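Long-range contacts in protein (triosephosphate isomerase) (Thermotoga maritima, PDB 1B9B), which catalyses, as a triosephosphate isomerase, the interconversion of dihydroxyacetone phosphate and glyceraldehyde 3-phosphate on a beta/alpha-barrel scaffold: residues I6-W11 against E38-P43; S25-E30 against E241-L246; V143-V148 against H188-K193; E158-V163 against E201-S206. All coordinates share one frame; numbering follows the deposited sequence.

In the fold
All four contacts belong to one TIM barrel, a closed ring of parallel strands wrapped by helices. Contact 1 lies in the core, its centre about 8 Å from the centre of the chain, and pairs two strands through backbone hydrogen bonds. The other three join outer helices, contact 3 buried and contacts 2 and 4 only partly so, and have no hydrogen bond across them: contacts 2 and 3 rest on aliphatic and phenyl groups, while contact 4 uses a lysine chain beside hydroxyls and carboxylates. Contacts 1 and 2 share the strand-helix-strand unit 6-42 and touch through Phe243. Contacts 3 and 4 lie next to each other, with Arg192 probably bonded to Ala204 O; contacts 2 and 3 sit on opposite sides of the chain's centre.

Contact 1 of 4, residues I6-W11 against E38-P43; sequences ILAGNW and EIVVCP
Trp11 meets Pro43 because its CG stands anti to the carbonyl carbon (chi1 -62°), which carries the indole across the end of the neighbouring strand. Pro43 CB rests over the six-membered ring, 3.7 Å from its centroid and 28° off the normal, a CH-pi contact. The Cys42 carbonyl lies over the same face. Leu7, with CG anti to the backbone N (chi1 178°), sends CD2 to within 4.3 Å of Ile39 CG2.

Behind these groups strands 6-10 and 38-42 run parallel, the first and last members of a beta-alpha-beta unit of the TIM barrel. Leu7 N donates to Glu38 O at 2.9 Å, almost straight; Val40 N donates to Leu7 O at 2.8 Å, and Gly9 N to Val40 O at 2.7 Å. The bond from Cys42 N to Gly9 O is weak, as is that from Trp11 N to Cys42 O.

Ala8 CB packs 4.1 Å from Val40 CB on the face shared with Ile6 and Glu38; Leu7 and Ile39 lie on the other, under Phe243 of helix 242-251. Glu38 forms a salt bridge with Lys61, and Asn10 ND2 is bonded to Thr76 OG1 of the second subunit. The chemistry is thus a backbone ladder sealed by apolar groups, its buried carboxylate matched by a lysine and its amide tied to the other subunit.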
loop_
_atom_site.group_PDB
_atom_site.type_symbol
_atom_site.label_atom_id
_atom_site.label_comp_id
_atom_site.label_asym_id
_atom_site.label_seq_id
_atom_site.Cartn_x
_atom_site.Cartn_y
_atom_site.Cartn_z
ATOM N N ILE B 6 -27.465 7.568 24.462
ATOM C CA ILE B 6 -27.281 6.203 23.957
ATOM C C ILE B 6 -26.085 5.505 24.591
ATOM O O ILE B 6 -24.983 6.063 24.688
ATOM C CB ILE B 6 -27.069 6.154 22.417
ATOM C CG1 ILE B 6 -28.310 6.651 21.683
ATOM C CG2 ILE B 6 -26.786 4.727 21.984
ATOM C CD1 ILE B 6 -28.126 6.756 20.188
ATOM N N LEU B 7 -26.324 4.272 25.019
ATOM C CA LEU B 7 -25.294 3.448 25.625
ATOM C C LEU B 7 -25.194 2.202 24.751
ATOM O O LEU B 7 -26.121 1.390 24.693
ATOM C CB LEU B 7 -25.697 3.070 27.046
ATOM C CG LEU B 7 -24.710 2.171 27.781
ATOM C CD1 LEU B 7 -23.377 2.877 27.985
ATOM C CD2 LEU B 7 -25.326 1.786 29.091
ATOM N N ALA B 8 -24.070 2.057 24.061
ATOM C CA ALA B 8 -23.883 0.926 23.170
ATOM C C ALA B 8 -22.732 0.042 23.592
ATOM O O ALA B 8 -21.691 0.531 24.040
ATOM C CB ALA B 8 -23.660 1.426 21.753
ATOM N N GLY B 9 -22.925 -1.265 23.434
ATOM C CA GLY B 9 -21.896 -2.221 23.797
ATOM C C GLY B 9 -21.322 -2.979 22.615
ATOM O O GLY B 9 -22.019 -3.741 21.936
ATOM N N ASN B 10 -20.036 -2.768 22.369
ATOM C CA ASN B 10 -19.358 -3.431 21.270
ATOM C C ASN B 10 -18.619 -4.632 21.835
ATOM O O ASN B 10 -17.462 -4.520 22.250
ATOM C CB ASN B 10 -18.386 -2.451 20.596
ATOM C CG ASN B 10 -17.514 -3.116 19.550
ATOM O OD1 ASN B 10 -17.965 -4.007 18.838
ATOM N ND2 ASN B 10 -16.262 -2.679 19.445
ATOM N N TRP B 11 -19.295 -5.779 21.862
ATOM C CA TRP B 11 -18.695 -7.000 22.401
ATOM C C TRP B 11 -17.391 -7.349 21.701
ATOM O O TRP B 11 -16.469 -7.878 22.323
ATOM C CB TRP B 11 -19.645 -8.196 22.269
ATOM C CG TRP B 11 -20.946 -8.088 23.016
ATOM C CD1 TRP B 11 -21.458 -6.978 23.631
ATOM C CD2 TRP B 11 -21.960 -9.094 23.102
ATOM N NE1 TRP B 11 -22.734 -7.227 24.079
ATOM C CE2 TRP B 11 -23.068 -8.518 23.766
ATOM C CE3 TRP B 11 -22.045 -10.425 22.675
ATOM C CZ2 TRP B 11 -24.250 -9.233 24.011
ATOM C CZ3 TRP B 11 -23.222 -11.136 22.921
ATOM C CH2 TRP B 11 -24.308 -10.533 23.580
ATOM N N GLU B 38 -31.533 4.684 24.997
ATOM C CA GLU B 38 -31.321 3.413 24.331
ATOM C C GLU B 38 -30.071 2.651 24.676
ATOM O O GLU B 38 -28.964 3.191 24.658
ATOM C CB GLU B 38 -31.380 3.619 22.824
ATOM C CG GLU B 38 -32.632 4.328 22.406
ATOM C CD GLU B 38 -32.723 4.497 20.924
ATOM O OE1 GLU B 38 -32.981 3.492 20.236
ATOM O OE2 GLU B 38 -32.525 5.634 20.446
ATOM N N ILE B 39 -30.269 1.379 25.004
ATOM C CA ILE B 39 -29.163 0.492 25.318
ATOM C C ILE B 39 -29.061 -0.373 24.067
ATOM O O ILE B 39 -30.063 -0.908 23.586
ATOM C CB ILE B 39 -29.448 -0.424 26.547
ATOM C CG1 ILE B 39 -30.241 0.327 27.619
ATOM C CG2 ILE B 39 -28.134 -0.901 27.145
ATOM C CD1 ILE B 39 -31.726 0.441 27.320
ATOM N N VAL B 40 -27.857 -0.490 23.525
ATOM C CA VAL B 40 -27.653 -1.281 22.325
ATOM C C VAL B 40 -26.579 -2.315 22.570
ATOM O O VAL B 40 -25.505 -2.006 23.089
ATOM C CB VAL B 40 -27.235 -0.384 21.129
ATOM C CG1 VAL B 40 -26.703 -1.240 19.988
ATOM C CG2 VAL B 40 -28.430 0.436 20.651
ATOM N N VAL B 41 -26.886 -3.552 22.202
ATOM C CA VAL B 41 -25.943 -4.649 22.353
ATOM C C VAL B 41 -25.491 -5.052 20.951
ATOM O O VAL B 41 -26.308 -5.122 20.027
ATOM C CB VAL B 41 -26.606 -5.843 23.063
ATOM C CG1 VAL B 41 -26.989 -5.451 24.483
ATOM C CG2 VAL B 41 -27.840 -6.277 22.299
ATOM N N CYS B 42 -24.193 -5.299 20.789
ATOM C CA CYS B 42 -23.652 -5.672 19.485
ATOM C C CYS B 42 -22.851 -6.967 19.498
ATOM O O CYS B 42 -21.621 -6.954 19.619
ATOM C CB CYS B 42 -22.776 -4.544 18.942
ATOM S SG CYS B 42 -23.652 -2.994 18.736
ATOM N N PRO B 43 -23.541 -8.109 19.377
ATOM C CA PRO B 43 -22.883 -9.420 19.373
ATOM C C PRO B 43 -22.304 -9.760 17.997
ATOM O O PRO B 43 -22.630 -9.104 17.009
ATOM C CB PRO B 43 -24.010 -10.365 19.776
ATOM C CG PRO B 43 -25.216 -9.712 19.175
ATOM C CD PRO B 43 -25.006 -8.253 19.483
#

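Contact 2 of 4, residues S25-E30 against E241-L246; sequences SLLVNE and ESFIEL
Glu241 opens the second segment by laying CG 4.1 Å from Leu26 CD2. The two side chains cross at about a right angle, and it is a methylene, not the carboxylate, that the glutamate brings to this partly exposed border. Further along, Phe243 swings its ring toward helix 17-30: CG anti to the backbone N (chi1 -180°) brings CD2 to 4.1 Å from Leu27 CD2, the methyl meeting the ring obliquely. The same ring also lies against Leu7 and Ile39 of the barrel strands, and Leu27 reaches Ile60.

Ile244 follows and meets three residues of 25-30. Its CD1 touches Leu27 CD1 at 3.6 Å and also lies beside Leu26 CG, while its other branch, CG2, packs 3.8 Å from Glu30 CB. CG1, anti to the carbonyl carbon, carries CD1 to the two leucines and also to Glu30 CG, while CG2, anti to the backbone N, takes the glutamate's CB. Leu31, just past helix 17-30, also packs on this isoleucine. An alanine here would lose both branches and would probably leave the Leu26 and Leu27 methyls and the Glu30 methylenes facing a gap between the helices.

The short segments of the two helices run roughly parallel at 26°, with axes 11.1 Å apart. They belong to the first and last long helices of the barrel's outer layer, so the contact brings the two ends of the ring together. No hydrogen bond crosses it: the union rests on dispersion between aliphatic groups and a phenyl ring, graded from buried Leu27, Phe243 and Ile244 to glutamate methylenes at the exposed border.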
loop_
_atom_site.group_PDB
_atom_site.type_symbol
_atom_site.label_atom_id
_atom_site.label_comp_id
_atom_site.label_asym_id
_atom_site.label_seq_id
_atom_site.Cartn_x
_atom_site.Cartn_y
_atom_site.Cartn_z
ATOM N N SER B 25 -30.553 -12.389 28.218
ATOM C CA SER B 25 -31.759 -12.576 29.025
ATOM C C SER B 25 -31.594 -11.825 30.345
ATOM O O SER B 25 -32.490 -11.094 30.774
ATOM C CB SER B 25 -31.990 -14.061 29.301
ATOM O OG SER B 25 -32.137 -14.776 28.090
ATOM N N LEU B 26 -30.441 -12.021 30.982
ATOM C CA LEU B 26 -30.117 -11.353 32.235
ATOM C C LEU B 26 -30.530 -9.885 32.122
ATOM O O LEU B 26 -31.329 -9.378 32.915
ATOM C CB LEU B 26 -28.608 -11.467 32.497
ATOM C CG LEU B 26 -27.929 -10.480 33.451
ATOM C CD1 LEU B 26 -28.616 -10.505 34.799
ATOM C CD2 LEU B 26 -26.463 -10.842 33.595
ATOM N N LEU B 27 -29.994 -9.222 31.107
ATOM C CA LEU B 27 -30.282 -7.825 30.864
ATOM C C LEU B 27 -31.743 -7.552 30.555
ATOM O O LEU B 27 -32.338 -6.659 31.145
ATOM C CB LEU B 27 -29.408 -7.317 29.719
ATOM C CG LEU B 27 -27.958 -7.032 30.103
ATOM C CD1 LEU B 27 -27.436 -8.138 30.999
ATOM C CD2 LEU B 27 -27.116 -6.891 28.857
ATOM N N VAL B 28 -32.331 -8.313 29.640
ATOM C CA VAL B 28 -33.727 -8.071 29.281
ATOM C C VAL B 28 -34.598 -7.805 30.502
ATOM O O VAL B 28 -35.584 -7.072 30.420
ATOM C CB VAL B 28 -34.333 -9.250 28.487
ATOM C CG1 VAL B 28 -35.783 -8.954 28.153
ATOM C CG2 VAL B 28 -33.544 -9.482 27.209
ATOM N N ASN B 29 -34.221 -8.388 31.636
ATOM C CA ASN B 29 -34.974 -8.219 32.877
ATOM C C ASN B 29 -34.412 -7.138 33.809
ATOM O O ASN B 29 -35.181 -6.384 34.412
ATOM C CB ASN B 29 -35.062 -9.562 33.608
ATOM C CG ASN B 29 -35.978 -10.548 32.901
ATOM O OD1 ASN B 29 -37.202 -10.403 32.920
ATOM N ND2 ASN B 29 -35.388 -11.552 32.263
ATOM N N GLU B 30 -33.085 -7.062 33.929
ATOM C CA GLU B 30 -32.443 -6.046 34.773
ATOM C C GLU B 30 -32.873 -4.648 34.320
ATOM O O GLU B 30 -33.452 -3.885 35.090
ATOM C CB GLU B 30 -30.916 -6.151 34.683
ATOM C CG GLU B 30 -30.337 -7.455 35.197
ATOM C CD GLU B 30 -30.475 -7.595 36.692
ATOM O OE1 GLU B 30 -31.617 -7.503 37.181
ATOM O OE2 GLU B 30 -29.448 -7.798 37.378
ATOM N N GLU B 241 -21.299 -7.520 33.813
ATOM C CA GLU B 241 -22.557 -6.923 34.261
ATOM C C GLU B 241 -22.319 -5.443 34.522
ATOM O O GLU B 241 -23.269 -4.672 34.695
ATOM C CB GLU B 241 -23.067 -7.580 35.552
ATOM C CG GLU B 241 -23.245 -9.095 35.505
ATOM C CD GLU B 241 -21.956 -9.855 35.818
ATOM O OE1 GLU B 241 -20.916 -9.204 36.079
ATOM O OE2 GLU B 241 -21.989 -11.106 35.806
ATOM N N SER B 242 -21.042 -5.059 34.563
ATOM C CA SER B 242 -20.668 -3.669 34.792
ATOM C C SER B 242 -21.402 -2.821 33.757
ATOM O O SER B 242 -21.633 -1.629 33.955
ATOM C CB SER B 242 -19.157 -3.498 34.656
ATOM O OG SER B 242 -18.726 -3.952 33.393
ATOM N N PHE B 243 -21.770 -3.461 32.654
ATOM C CA PHE B 243 -22.511 -2.801 31.595
ATOM C C PHE B 243 -23.842 -2.358 32.195
ATOM O O PHE B 243 -24.309 -1.245 31.952
ATOM C CB PHE B 243 -22.770 -3.773 30.446
ATOM C CG PHE B 243 -23.534 -3.169 29.301
ATOM C CD1 PHE B 243 -22.902 -2.319 28.393
ATOM C CD2 PHE B 243 -24.893 -3.432 29.137
ATOM C CE1 PHE B 243 -23.614 -1.743 27.341
ATOM C CE2 PHE B 243 -25.614 -2.859 28.086
ATOM C CZ PHE B 243 -24.973 -2.013 27.188
ATOM N N ILE B 244 -24.444 -3.240 32.989
ATOM C CA ILE B 244 -25.727 -2.957 33.637
ATOM C C ILE B 244 -25.564 -1.833 34.663
ATOM O O ILE B 244 -26.532 -1.169 35.039
ATOM C CB ILE B 244 -26.277 -4.206 34.361
ATOM C CG1 ILE B 244 -26.026 -5.458 33.513
ATOM C CG2 ILE B 244 -27.772 -4.038 34.614
ATOM C CD1 ILE B 244 -26.379 -6.766 34.207
ATOM N N GLU B 245 -24.328 -1.634 35.112
ATOM C CA GLU B 245 -24.010 -0.592 36.075
ATOM C C GLU B 245 -24.045 0.734 35.318
ATOM O O GLU B 245 -24.787 1.654 35.672
ATOM C CB GLU B 245 -22.612 -0.838 36.642
ATOM C CG GLU B 245 -22.395 -0.332 38.058
ATOM C CD GLU B 245 -20.995 -0.635 38.573
ATOM O OE1 GLU B 245 -20.555 -1.801 38.459
ATOM O OE2 GLU B 245 -20.338 0.294 39.098
ATOM N N LEU B 246 -23.230 0.813 34.267
ATOM C CA LEU B 246 -23.153 1.997 33.421
ATOM C C LEU B 246 -24.556 2.430 33.046
ATOM O O LEU B 246 -24.889 3.608 33.112
ATOM C CB LEU B 246 -22.389 1.680 32.144
ATOM C CG LEU B 246 -20.948 1.226 32.314
ATOM C CD1 LEU B 246 -20.394 0.763 30.978
ATOM C CD2 LEU B 246 -20.136 2.369 32.872
#

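Contact 3 of 4, residues V143-V148 against H188-K193; sequences VVEKQV and HAFIRK
Val144 sets CG1 beside the CG1 and CD1 atoms of Ile191, the closest approach of segments 143-148 and 188-193, which lie on neighbouring helices in the outer layer of the TIM barrel. The isoleucine CG1 is 3.3 Å from that methyl, and the two side chains cross at about a right angle. CG1 of Val144 stands anti to the backbone N (chi1 162°), which places this methyl at the isoleucine. One turn on, Val148 CG2 lies a looser 4.5 Å from Ile191 CG2, so the valines of successive turns both face this residue.

Phe190 adds the outer part of the contact. Its ring turns an edge to helix 140-152: Val144 CG1 is 4.3 Å from CE2, and Glu145 OE1 is 3.8 Å from CZ, both near the ring plane. The carboxylate is turned 50° from the ring. An acceptor at this edge faces the positive rim of the phenyl group, which would probably favour the arrangement slightly.

The next shell positions these groups. Val128 of strand 123-128 lies beneath both Val148 and Ile191, and Ile209 of strand 208-211 also packs on the isoleucine, so the inner side of the helix pair rests on the barrel. Phe141 meets Phe190 edge-to-face, and Cys142 of the third subunit packs on Glu145. The segments of helices 140-152 and 181-198 cross at -43°, with axes 10.5 Å apart. The other carboxylate oxygen of Glu145, OE2, forms a salt bridge with Arg149 NE.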
loop_
_atom_site.group_PDB
_atom_site.type_symbol
_atom_site.label_atom_id
_atom_site.label_comp_id
_atom_site.label_asym_id
_atom_site.label_seq_id
_atom_site.Cartn_x
_atom_site.Cartn_y
_atom_site.Cartn_z
ATOM N N VAL B 143 -7.685 15.334 11.807
ATOM C CA VAL B 143 -7.884 13.906 11.616
ATOM C C VAL B 143 -9.377 13.666 11.791
ATOM O O VAL B 143 -10.006 12.995 10.981
ATOM C CB VAL B 143 -7.099 13.052 12.645
ATOM C CG1 VAL B 143 -7.672 11.650 12.696
ATOM C CG2 VAL B 143 -5.632 12.985 12.258
ATOM N N VAL B 144 -9.951 14.234 12.840
ATOM C CA VAL B 144 -11.377 14.055 13.065
ATOM C C VAL B 144 -12.214 14.696 11.959
ATOM O O VAL B 144 -13.162 14.077 11.464
ATOM C CB VAL B 144 -11.814 14.615 14.445
ATOM C CG1 VAL B 144 -13.314 14.813 14.484
ATOM C CG2 VAL B 144 -11.423 13.639 15.526
ATOM N N GLU B 145 -11.861 15.921 11.564
ATOM C CA GLU B 145 -12.611 16.606 10.515
ATOM C C GLU B 145 -12.589 15.822 9.206
ATOM O O GLU B 145 -13.625 15.646 8.557
ATOM C CB GLU B 145 -12.064 18.012 10.274
ATOM C CG GLU B 145 -12.809 18.746 9.179
ATOM C CD GLU B 145 -12.403 20.189 9.054
ATOM O OE1 GLU B 145 -11.812 20.721 10.012
ATOM O OE2 GLU B 145 -12.686 20.803 8.001
ATOM N N LYS B 146 -11.414 15.350 8.812
ATOM C CA LYS B 146 -11.315 14.577 7.590
ATOM C C LYS B 146 -12.262 13.380 7.634
ATOM O O LYS B 146 -12.996 13.123 6.678
ATOM C CB LYS B 146 -9.890 14.076 7.377
ATOM C CG LYS B 146 -9.808 13.072 6.250
ATOM C CD LYS B 146 -8.402 12.582 6.020
ATOM C CE LYS B 146 -8.400 11.388 5.077
ATOM N NZ LYS B 146 -9.156 11.668 3.823
ATOM N N GLN B 147 -12.248 12.658 8.753
ATOM C CA GLN B 147 -13.092 11.477 8.911
ATOM C C GLN B 147 -14.570 11.811 8.948
ATOM O O GLN B 147 -15.394 11.027 8.478
ATOM C CB GLN B 147 -12.701 10.706 10.174
ATOM C CG GLN B 147 -11.214 10.385 10.242
ATOM C CD GLN B 147 -10.835 9.501 11.420
ATOM O OE1 GLN B 147 -11.203 9.774 12.559
ATOM N NE2 GLN B 147 -10.081 8.441 11.146
ATOM N N VAL B 148 -14.919 12.967 9.501
ATOM C CA VAL B 148 -16.328 13.337 9.564
ATOM C C VAL B 148 -16.817 13.797 8.191
ATOM O O VAL B 148 -17.901 13.405 7.738
ATOM C CB VAL B 148 -16.576 14.440 10.602
ATOM C CG1 VAL B 148 -18.052 14.813 10.622
ATOM C CG2 VAL B 148 -16.161 13.943 11.967
ATOM N N HIS B 188 -15.596 16.678 21.170
ATOM C CA HIS B 188 -17.024 16.558 20.885
ATOM C C HIS B 188 -17.630 17.896 20.499
ATOM O O HIS B 188 -18.527 17.958 19.663
ATOM C CB HIS B 188 -17.783 16.010 22.100
ATOM C CG HIS B 188 -17.650 14.529 22.293
ATOM N ND1 HIS B 188 -18.741 13.686 22.346
ATOM C CD2 HIS B 188 -16.559 13.744 22.471
ATOM C CE1 HIS B 188 -18.328 12.448 22.546
ATOM N NE2 HIS B 188 -17.008 12.455 22.625
ATOM N N ALA B 189 -17.147 18.967 21.114
ATOM C CA ALA B 189 -17.661 20.302 20.827
ATOM C C ALA B 189 -17.274 20.745 19.419
ATOM O O ALA B 189 -18.050 21.405 18.724
ATOM C CB ALA B 189 -17.135 21.286 21.847
ATOM N N PHE B 190 -16.058 20.381 19.017
ATOM C CA PHE B 190 -15.529 20.692 17.695
ATOM C C PHE B 190 -16.380 19.983 16.643
ATOM O O PHE B 190 -16.980 20.610 15.766
ATOM C CB PHE B 190 -14.093 20.199 17.614
ATOM C CG PHE B 190 -13.517 20.235 16.243
ATOM C CD1 PHE B 190 -13.217 21.440 15.631
ATOM C CD2 PHE B 190 -13.247 19.054 15.568
ATOM C CE1 PHE B 190 -12.652 21.470 14.363
ATOM C CE2 PHE B 190 -12.680 19.072 14.298
ATOM C CZ PHE B 190 -12.382 20.283 13.696
ATOM N N ILE B 191 -16.419 18.660 16.748
ATOM C CA ILE B 191 -17.190 17.821 15.848
ATOM C C ILE B 191 -18.603 18.367 15.715
ATOM O O ILE B 191 -19.268 18.144 14.703
ATOM C CB ILE B 191 -17.258 16.366 16.384
ATOM C CG1 ILE B 191 -15.860 15.756 16.362
ATOM C CG2 ILE B 191 -18.243 15.529 15.572
ATOM C CD1 ILE B 191 -15.808 14.327 16.817
ATOM N N ARG B 192 -19.069 19.092 16.723
ATOM C CA ARG B 192 -20.428 19.607 16.650
ATOM C C ARG B 192 -20.482 20.958 15.976
ATOM O O ARG B 192 -21.503 21.327 15.387
ATOM C CB ARG B 192 -21.061 19.691 18.038
ATOM C CG ARG B 192 -22.564 19.855 17.977
ATOM C CD ARG B 192 -23.166 19.876 19.363
ATOM N NE ARG B 192 -22.900 18.636 20.080
ATOM C CZ ARG B 192 -23.589 17.515 19.913
ATOM N NH1 ARG B 192 -24.600 17.477 19.051
ATOM N NH2 ARG B 192 -23.256 16.428 20.600
ATOM N N LYS B 193 -19.388 21.705 16.059
ATOM C CA LYS B 193 -19.364 23.011 15.424
ATOM C C LYS B 193 -19.226 22.727 13.944
ATOM O O LYS B 193 -19.896 23.353 13.120
ATOM C CB LYS B 193 -18.180 23.843 15.914
ATOM C CG LYS B 193 -18.230 25.300 15.462
ATOM C CD LYS B 193 -16.954 26.047 15.819
ATOM C CE LYS B 193 -15.744 25.420 15.134
ATOM N NZ LYS B 193 -14.469 26.108 15.481
#

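Contact 4 of 4, residues E158-V163 against E201-S206; sequences EEAKRV and EETAGS
Two short helices on the outside of the TIM barrel, 157-162 and 201-206, each leading into a barrel strand, come together here through Lys161, Thr203 and Ser206. The lysine chain, bent at chi2, chi3 and chi4, reaches across to the second helix, crossing Thr203 at about a right angle. Its CD is 3.5 Å from Ser206 OG, and its CG rests 4.1 Å from both Thr203 OG1 and CG2. On the inner side Ala160 CB meets the same threonine methyl, with Phe152 and Tyr199 also against the alanine.

The ammonium end turns back to its own helix, where NZ forms a salt bridge with Glu158 OE1 at 2.9 Å. Glu202 OE2 is 4.1 Å from NZ, beyond salt-bridge range. A methionine in place of Lys161 would lack the ammonium group and would probably leave Glu158 without its mate, with two carboxylates near each other.

The hydroxyls have partners of their own: Ser206 OG donates to Glu202 O at 3.0 Å from above the carbonyl plane, while Thr203 OG1 is bonded to Asp200 and Lys157. The lysine therefore joins the helices through its methylenes, and its charge probably eases the repulsion between Glu158 and Glu202.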
loop_
_atom_site.group_PDB
_atom_site.type_symbol
_atom_site.label_atom_id
_atom_site.label_comp_id
_atom_site.label_asym_id
_atom_site.label_seq_id
_atom_site.Cartn_x
_atom_site.Cartn_y
_atom_site.Cartn_z
ATOM N N GLU B 158 -31.417 15.677 6.083
ATOM C CA GLU B 158 -32.263 14.597 6.601
ATOM C C GLU B 158 -31.490 13.356 7.043
ATOM O O GLU B 158 -31.591 12.923 8.186
ATOM C CB GLU B 158 -33.298 14.182 5.550
ATOM C CG GLU B 158 -34.707 14.721 5.769
ATOM C CD GLU B 158 -34.731 16.209 6.050
ATOM O OE1 GLU B 158 -34.532 16.595 7.223
ATOM O OE2 GLU B 158 -34.942 16.989 5.095
ATOM N N GLU B 159 -30.731 12.778 6.121
ATOM C CA GLU B 159 -29.953 11.580 6.403
ATOM C C GLU B 159 -28.905 11.827 7.478
ATOM O O GLU B 159 -28.645 10.964 8.317
ATOM C CB GLU B 159 -29.282 11.099 5.114
ATOM C CG GLU B 159 -30.276 10.653 4.060
ATOM C CD GLU B 159 -29.678 10.586 2.677
ATOM O OE1 GLU B 159 -28.550 11.087 2.479
ATOM O OE2 GLU B 159 -30.348 10.036 1.780
ATOM N N ALA B 160 -28.316 13.019 7.442
ATOM C CA ALA B 160 -27.285 13.415 8.388
ATOM C C ALA B 160 -27.752 13.336 9.835
ATOM O O ALA B 160 -26.992 12.933 10.716
ATOM C CB ALA B 160 -26.822 14.813 8.073
ATOM N N LYS B 161 -28.998 13.719 10.081
ATOM C CA LYS B 161 -29.541 13.691 11.432
ATOM C C LYS B 161 -29.591 12.278 12.010
ATOM O O LYS B 161 -29.399 12.077 13.215
ATOM C CB LYS B 161 -30.943 14.310 11.450
ATOM C CG LYS B 161 -30.963 15.768 11.019
ATOM C CD LYS B 161 -32.018 16.580 11.764
ATOM C CE LYS B 161 -33.439 16.178 11.397
ATOM N NZ LYS B 161 -33.792 16.565 10.006
ATOM N N ARG B 162 -29.831 11.301 11.145
ATOM C CA ARG B 162 -29.922 9.911 11.565
ATOM C C ARG B 162 -28.580 9.292 11.937
ATOM O O ARG B 162 -28.527 8.298 12.653
ATOM C CB ARG B 162 -30.583 9.088 10.469
ATOM C CG ARG B 162 -32.022 9.474 10.194
ATOM C CD ARG B 162 -32.476 8.879 8.879
ATOM N NE ARG B 162 -32.166 7.452 8.818
ATOM C CZ ARG B 162 -32.154 6.729 7.702
ATOM N NH1 ARG B 162 -32.437 7.300 6.536
ATOM N NH2 ARG B 162 -31.852 5.438 7.751
ATOM N N VAL B 163 -27.490 9.872 11.460
ATOM C CA VAL B 163 -26.181 9.331 11.783
ATOM C C VAL B 163 -25.849 9.541 13.264
ATOM O O VAL B 163 -26.373 10.457 13.910
ATOM C CB VAL B 163 -25.094 9.988 10.900
ATOM C CG1 VAL B 163 -23.727 9.411 11.207
ATOM C CG2 VAL B 163 -25.434 9.763 9.443
ATOM N N GLU B 201 -27.418 24.472 12.391
ATOM C CA GLU B 201 -27.567 24.359 13.833
ATOM C C GLU B 201 -28.488 23.211 14.185
ATOM O O GLU B 201 -28.131 22.334 14.968
ATOM C CB GLU B 201 -28.128 25.659 14.413
ATOM C CG GLU B 201 -27.115 26.793 14.536
ATOM C CD GLU B 201 -25.958 26.455 15.475
ATOM O OE1 GLU B 201 -26.212 25.959 16.600
ATOM O OE2 GLU B 201 -24.791 26.694 15.092
ATOM N N GLU B 202 -29.680 23.220 13.599
ATOM C CA GLU B 202 -30.654 22.177 13.860
ATOM C C GLU B 202 -30.042 20.793 13.746
ATOM O O GLU B 202 -30.160 19.978 14.652
ATOM C CB GLU B 202 -31.828 22.286 12.892
ATOM C CG GLU B 202 -32.701 21.037 12.866
ATOM C CD GLU B 202 -33.917 21.178 11.972
ATOM O OE1 GLU B 202 -34.172 22.298 11.476
ATOM O OE2 GLU B 202 -34.624 20.167 11.772
ATOM N N THR B 203 -29.388 20.531 12.623
ATOM C CA THR B 203 -28.774 19.234 12.397
ATOM C C THR B 203 -27.713 18.876 13.430
ATOM O O THR B 203 -27.787 17.823 14.062
ATOM C CB THR B 203 -28.162 19.164 10.990
ATOM O OG1 THR B 203 -29.209 19.288 10.020
ATOM C CG2 THR B 203 -27.453 17.843 10.779
ATOM N N ALA B 204 -26.735 19.751 13.612
ATOM C CA ALA B 204 -25.659 19.491 14.562
ATOM C C ALA B 204 -26.186 19.186 15.962
ATOM O O ALA B 204 -25.512 18.547 16.769
ATOM C CB ALA B 204 -24.689 20.680 14.602
ATOM N N GLY B 205 -27.399 19.632 16.249
ATOM C CA GLY B 205 -27.951 19.392 17.564
ATOM C C GLY B 205 -28.699 18.084 17.654
ATOM O O GLY B 205 -28.974 17.593 18.749
ATOM N N SER B 206 -29.026 17.511 16.505
ATOM C CA SER B 206 -29.768 16.257 16.472
ATOM C C SER B 206 -28.856 15.042 16.501
ATOM O O SER B 206 -29.216 13.986 17.013
ATOM C CB SER B 206 -30.643 16.206 15.218
ATOM O OG SER B 206 -31.535 17.309 15.173
#